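Local coordinates for DUF1254 domain-containing protein (Vibrio parahaemolyticus, PDB 3U07) that is of unknown function, a DUF1254 and DUF1214 family protein that probably carries a signal peptide, at residues Met387-Lys392 with Val403-Phe408; Arg317-Asp322 with Pro429-Val434. The protein carries 2 engineered substitutions. One frame throughout, in Å; residues are numbered along the deposited sequence.

Interaction 1: residues Met387-Lys392 with Val403-Phe408; sequences MSANEK and VPEKPF
V403 meets strand 382-388 and A389 through both backbone and side chain. Its N-H donates to the carbonyl oxygen of S388 (N to O 3.0 Å, 145° at the hydrogen), arriving above the carbonyl plane, away from the lone pairs. The V403 carbonyl oxygen in turn receives a CH...O contact from CA of A389, the next residue after S388, at 3.1 Å. The valine CG2 packs against CB of selenomethionine M387 at 4.0 Å and also rests on one face of the F408 ring, 3.5 Å above its plane and offset toward the rim. At the outer edge, E405 bends at chi2 (-103°), which lays its aliphatic part and OE1 beside the A389 methyl, OE1 3.5 Å from CB. One shell back, S388 OG closes an ST turn by accepting from N390 N at 2.9 Å, and it also bonds to the D334 carboxylate; the two bonds fix the hydroxyl. Strand 400-402 runs parallel to 382-388, and the V403-S388 bond continues that pairing beyond the short strand. V403 and F408 both lie on I352 of strand 347-354, while M387 touches Y335 and M337 of strand 334-340.

Interaction 2: residues Arg317-Asp322 with Pro429-Val434; sequences RKSDFD and PEIKVV
S319 and I431 are brought together by their first torsions. In S319 the hydroxyl lies anti to the backbone N (chi1 170°), carrying OG out to 3.3 Å from I431 CD1. In I431, CG1 sits between the backbone N and the carbonyl carbon (chi1 61°), so that this branch swings toward the other segment. Its methyl end CD1 also approaches the F321 carbonyl oxygen, at 3.8 Å. The other branch, CG2, is turned to the sheet, where the isoleucine packs on M337 and M387.

D322 lies against the carbonyl of I431. The I431 carbonyl oxygen is 3.3 Å from D322 CA, where the CA atoms of the two segments come nearest. Further along, the side chains of D322 and V433 cross at an oblique angle, with OD2 at 3.5 Å from V433 CG2. The carboxylate is held from its own side of the contact: OD1 accepts from the N-H groups of I324 and Q326, which fixes its rotation beside the valine, and OD2 also has a hydrogen-bond partner outside the two segments.

Two waters bridge the segments, one from a hydroxyl to a carbonyl, the other between backbones. The first lies 2.9 Å from S319 OG and donates to the P429 carbonyl oxygen. The second accepts from I431 N at 3.0 Å and donates to the F321 carbonyl oxygen.

The segments therefore join the edge strand 315-319 of one sheet to the edge strand 432-434 of another, without direct pairing between them. Their polar link is carried by water, whereas the closest direct touches set carbon against oxygen. The chemistry implies a division of labour: two waters satisfy the N-H of the buried I431 and the carbonyls of P429 and F321, while the isoleucine side chain stays with its apolar neighbours.

In the fold
Interaction 2 closes a long loop of the chain, from 315-319 to 432-434, and interaction 1 is nested within it; their centres lie about 14 Å apart. Strands 382-388 and 432-434 flank strand 334-340 on opposite sides, so the two contacts sit at different edges of one sheet. They meet where M387 CE comes within 4.1 Å of I431 CG2. A second touch is the packing of F408 O on D320 OD1 at 3.5 Å, with the D320 carboxylate paired to K327. Both contacts also reach the neighbouring sheet: F408 opens strand 408-417, the partner of strand 315-319. With the function unknown, neither contact can be tied to an active site or ligand.

Interaction 1: residues Met387-Lys392 with Val403-Phe408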
loop_
_atom_site.group_PDB
_atom_site.type_symbol
_atom_site.label_atom_id
_atom_site.label_comp_id
_atom_site.label_asym_id
_atom_site.label_seq_id
_atom_site.Cartn_x
_atom_site.Cartn_y
_atom_site.Cartn_z
HETATM N N MSE A 387 -3.243 29.164 3.221
HETATM C CA MSE A 387 -2.544 28.582 4.364
HETATM C C MSE A 387 -1.791 29.577 5.234
HETATM O O MSE A 387 -1.076 30.440 4.730
HETATM C CB MSE A 387 -1.548 27.520 3.878
HETATM C CG MSE A 387 -2.178 26.327 3.166
HETATM SE SE MSE A 387 -0.890 25.324 2.135
HETATM C CE MSE A 387 -0.954 26.427 0.561
ATOM N N SER A 388 -1.940 29.425 6.545
ATOM C CA SER A 388 -1.267 30.286 7.507
ATOM C C SER A 388 -1.255 29.652 8.893
ATOM O O SER A 388 -2.005 28.713 9.166
ATOM C CB SER A 388 -1.962 31.647 7.591
ATOM O OG SER A 388 -1.392 32.436 8.621
ATOM N N ALA A 389 -0.381 30.161 9.757
ATOM C CA ALA A 389 -0.283 29.677 11.129
ATOM C C ALA A 389 -1.280 30.508 11.939
ATOM O O ALA A 389 -1.629 30.168 13.072
ATOM C CB ALA A 389 1.131 29.870 11.661
ATOM N N ASN A 390 -1.735 31.602 11.338
ATOM C CA ASN A 390 -2.703 32.480 11.977
ATOM C C ASN A 390 -4.109 31.992 11.653
ATOM O O ASN A 390 -4.670 32.330 10.611
ATOM C CB ASN A 390 -2.533 33.916 11.483
ATOM C CG ASN A 390 -3.624 34.834 11.992
ATOM O OD1 ASN A 390 -4.070 34.711 13.134
ATOM N ND2 ASN A 390 -4.053 35.768 11.154
ATOM N N GLU A 391 -4.675 31.202 12.558
ATOM C CA GLU A 391 -6.012 30.656 12.367
ATOM C C GLU A 391 -7.120 31.450 13.053
ATOM O O GLU A 391 -8.243 30.965 13.189
ATOM C CB GLU A 391 -6.045 29.198 12.835
ATOM C CG GLU A 391 -5.091 28.880 13.970
ATOM C CD GLU A 391 -5.190 27.436 14.427
ATOM O OE1 GLU A 391 -4.423 27.044 15.333
ATOM O OE2 GLU A 391 -6.037 26.692 13.883
ATOM N N LYS A 392 -6.808 32.674 13.469
ATOM C CA LYS A 392 -7.786 33.528 14.136
ATOM C C LYS A 392 -8.865 33.997 13.161
ATOM O O LYS A 392 -8.578 34.731 12.216
ATOM C CB LYS A 392 -7.081 34.738 14.766
ATOM C CG LYS A 392 -5.969 34.350 15.739
ATOM C CD LYS A 392 -5.359 35.539 16.488
ATOM C CE LYS A 392 -4.168 36.159 15.761
ATOM N NZ LYS A 392 -4.528 37.341 14.927
ATOM N N VAL A 403 -1.384 25.792 8.961
ATOM C CA VAL A 403 -0.041 25.340 8.662
ATOM C C VAL A 403 0.773 25.698 9.906
ATOM O O VAL A 403 0.559 26.746 10.508
ATOM C CB VAL A 403 0.463 26.029 7.368
ATOM C CG1 VAL A 403 1.844 26.607 7.555
ATOM C CG2 VAL A 403 0.436 25.014 6.226
ATOM N N PRO A 404 1.703 24.820 10.321
ATOM C CA PRO A 404 2.525 25.060 11.511
ATOM C C PRO A 404 3.620 26.113 11.397
ATOM O O PRO A 404 4.048 26.467 10.301
ATOM C CB PRO A 404 3.097 23.683 11.802
ATOM C CG PRO A 404 3.355 23.163 10.431
ATOM C CD PRO A 404 2.091 23.554 9.672
ATOM N N GLU A 405 4.066 26.596 12.556
ATOM C CA GLU A 405 5.125 27.600 12.655
ATOM C C GLU A 405 6.490 26.929 12.496
ATOM O O GLU A 405 7.413 27.188 13.267
ATOM C CB GLU A 405 5.075 28.288 14.022
ATOM C CG GLU A 405 3.777 29.014 14.322
ATOM C CD GLU A 405 3.893 30.514 14.156
ATOM O OE1 GLU A 405 4.212 30.970 13.039
ATOM O OE2 GLU A 405 3.667 31.238 15.150
ATOM N N LYS A 406 6.610 26.069 11.491
ATOM C CA LYS A 406 7.853 25.353 11.230
ATOM C C LYS A 406 7.839 24.794 9.813
ATOM O O LYS A 406 6.846 24.919 9.104
ATOM C CB LYS A 406 8.007 24.205 12.229
ATOM C CG LYS A 406 6.795 23.285 12.311
ATOM C CD LYS A 406 7.144 21.958 12.974
ATOM C CE LYS A 406 5.907 21.085 13.159
ATOM N NZ LYS A 406 6.241 19.768 13.772
ATOM N N PRO A 407 8.951 24.188 9.374
ATOM C CA PRO A 407 8.956 23.634 8.019
ATOM C C PRO A 407 7.882 22.552 7.920
ATOM O O PRO A 407 7.711 21.749 8.837
ATOM C CB PRO A 407 10.367 23.067 7.888
ATOM C CG PRO A 407 11.179 24.019 8.722
ATOM C CD PRO A 407 10.308 24.170 9.953
ATOM N N PHE A 408 7.155 22.539 6.809
ATOM C CA PHE A 408 6.099 21.560 6.604
ATOM C C PHE A 408 6.074 21.131 5.149
ATOM O O PHE A 408 6.728 21.737 4.298
ATOM C CB PHE A 408 4.742 22.170 6.969
ATOM C CG PHE A 408 4.300 23.287 6.044
ATOM C CD1 PHE A 408 3.542 23.012 4.908
ATOM C CD2 PHE A 408 4.649 24.613 6.311
ATOM C CE1 PHE A 408 3.131 24.039 4.053
ATOM C CE2 PHE A 408 4.245 25.647 5.465
ATOM C CZ PHE A 408 3.484 25.361 4.334
#

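Interaction 2: residues Arg317-Asp322 with Pro429-Val434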
loop_
_atom_site.group_PDB
_atom_site.type_symbol
_atom_site.label_atom_id
_atom_site.label_comp_id
_atom_site.label_asym_id
_atom_site.label_seq_id
_atom_site.Cartn_x
_atom_site.Cartn_y
_atom_site.Cartn_z
ATOM N N ARG A 317 1.059 12.957 -4.402
ATOM C CA ARG A 317 2.059 13.948 -4.763
ATOM C C ARG A 317 2.511 14.594 -3.465
ATOM O O ARG A 317 1.744 14.693 -2.502
ATOM C CB ARG A 317 1.472 15.018 -5.689
ATOM C CG ARG A 317 1.144 14.525 -7.091
ATOM C CD ARG A 317 2.398 14.100 -7.856
ATOM N NE ARG A 317 2.090 13.834 -9.260
ATOM C CZ ARG A 317 1.589 12.692 -9.722
ATOM N NH1 ARG A 317 1.340 11.683 -8.896
ATOM N NH2 ARG A 317 1.323 12.564 -11.017
ATOM N N LYS A 318 3.767 15.011 -3.432
ATOM C CA LYS A 318 4.311 15.664 -2.256
ATOM C C LYS A 318 5.009 16.954 -2.670
ATOM O O LYS A 318 5.664 17.021 -3.714
ATOM C CB LYS A 318 5.300 14.744 -1.533
ATOM C CG LYS A 318 6.133 15.463 -0.481
ATOM C CD LYS A 318 7.030 14.521 0.311
ATOM C CE LYS A 318 8.042 15.321 1.126
ATOM N NZ LYS A 318 8.618 14.559 2.273
ATOM N N SER A 319 4.836 17.987 -1.855
ATOM C CA SER A 319 5.456 19.275 -2.112
ATOM C C SER A 319 6.111 19.748 -0.824
ATOM O O SER A 319 5.456 19.868 0.216
ATOM C CB SER A 319 4.414 20.290 -2.577
ATOM O OG SER A 319 4.972 21.592 -2.606
ATOM N N ASP A 320 7.411 20.006 -0.903
ATOM C CA ASP A 320 8.196 20.446 0.246
ATOM C C ASP A 320 8.643 21.907 0.107
ATOM O O ASP A 320 9.069 22.528 1.084
ATOM C CB ASP A 320 9.431 19.549 0.378
ATOM C CG ASP A 320 9.747 19.189 1.816
ATOM O OD1 ASP A 320 9.055 19.678 2.729
ATOM O OD2 ASP A 320 10.693 18.408 2.031
ATOM N N PHE A 321 8.538 22.450 -1.104
ATOM C CA PHE A 321 8.958 23.827 -1.375
ATOM C C PHE A 321 7.879 24.685 -2.036
ATOM O O PHE A 321 6.905 24.158 -2.586
ATOM C CB PHE A 321 10.192 23.820 -2.287
ATOM C CG PHE A 321 11.341 23.015 -1.749
ATOM C CD1 PHE A 321 11.360 21.626 -1.877
ATOM C CD2 PHE A 321 12.385 23.640 -1.075
ATOM C CE1 PHE A 321 12.403 20.872 -1.340
ATOM C CE2 PHE A 321 13.433 22.900 -0.532
ATOM C CZ PHE A 321 13.440 21.510 -0.664
ATOM N N ASP A 322 8.050 26.006 -1.981
ATOM C CA ASP A 322 7.098 26.906 -2.619
ATOM C C ASP A 322 7.468 27.066 -4.097
ATOM O O ASP A 322 8.416 26.441 -4.573
ATOM C CB ASP A 322 7.044 28.277 -1.919
ATOM C CG ASP A 322 8.371 29.017 -1.938
ATOM O OD1 ASP A 322 9.144 28.881 -2.909
ATOM O OD2 ASP A 322 8.625 29.769 -0.978
ATOM N N PRO A 429 -0.336 21.136 -7.996
ATOM C CA PRO A 429 -0.445 22.594 -8.091
ATOM C C PRO A 429 0.635 23.227 -7.210
ATOM O O PRO A 429 0.994 22.686 -6.164
ATOM C CB PRO A 429 -1.864 22.863 -7.591
ATOM C CG PRO A 429 -2.612 21.641 -8.071
ATOM C CD PRO A 429 -1.647 20.522 -7.716
ATOM N N GLU A 430 1.160 24.365 -7.638
ATOM C CA GLU A 430 2.212 25.034 -6.887
ATOM C C GLU A 430 1.650 25.773 -5.689
ATOM O O GLU A 430 0.489 26.183 -5.696
ATOM C CB GLU A 430 2.946 26.024 -7.795
ATOM C CG GLU A 430 3.428 25.427 -9.110
ATOM C CD GLU A 430 4.308 26.379 -9.909
ATOM O OE1 GLU A 430 3.910 27.543 -10.104
ATOM O OE2 GLU A 430 5.396 25.960 -10.350
ATOM N N ILE A 431 2.449 25.914 -4.639
ATOM C CA ILE A 431 1.982 26.673 -3.495
ATOM C C ILE A 431 2.853 27.930 -3.463
ATOM O O ILE A 431 4.080 27.868 -3.385
ATOM C CB ILE A 431 2.026 25.842 -2.179
ATOM C CG1 ILE A 431 3.440 25.409 -1.842
ATOM C CG2 ILE A 431 1.183 24.570 -2.349
ATOM C CD1 ILE A 431 3.454 24.119 -1.036
ATOM N N LYS A 432 2.193 29.076 -3.571
ATOM C CA LYS A 432 2.871 30.357 -3.628
ATOM C C LYS A 432 2.833 31.156 -2.355
ATOM O O LYS A 432 1.870 31.090 -1.596
ATOM C CB LYS A 432 2.258 31.209 -4.735
ATOM C CG LYS A 432 2.098 30.490 -6.055
ATOM C CD LYS A 432 1.543 31.416 -7.123
ATOM C CE LYS A 432 1.332 30.670 -8.426
ATOM N NZ LYS A 432 1.026 31.600 -9.548
ATOM N N VAL A 433 3.891 31.924 -2.131
ATOM C CA VAL A 433 3.959 32.786 -0.967
ATOM C C VAL A 433 2.958 33.913 -1.206
ATOM O O VAL A 433 2.802 34.386 -2.332
ATOM C CB VAL A 433 5.376 33.375 -0.806
ATOM C CG1 VAL A 433 5.368 34.570 0.153
ATOM C CG2 VAL A 433 6.307 32.292 -0.297
ATOM N N VAL A 434 2.258 34.309 -0.150
ATOM C CA VAL A 434 1.290 35.395 -0.232
ATOM C C VAL A 434 1.941 36.649 0.337
ATOM O O VAL A 434 2.610 36.586 1.368
ATOM C CB VAL A 434 0.042 35.120 0.622
ATOM C CG1 VAL A 434 -0.934 36.286 0.503
ATOM C CG2 VAL A 434 -0.609 33.819 0.195
HETATM O O HOH W 1 3.643 22.292 -5.068
HETATM O O HOH W 2 5.102 24.618 -4.762
#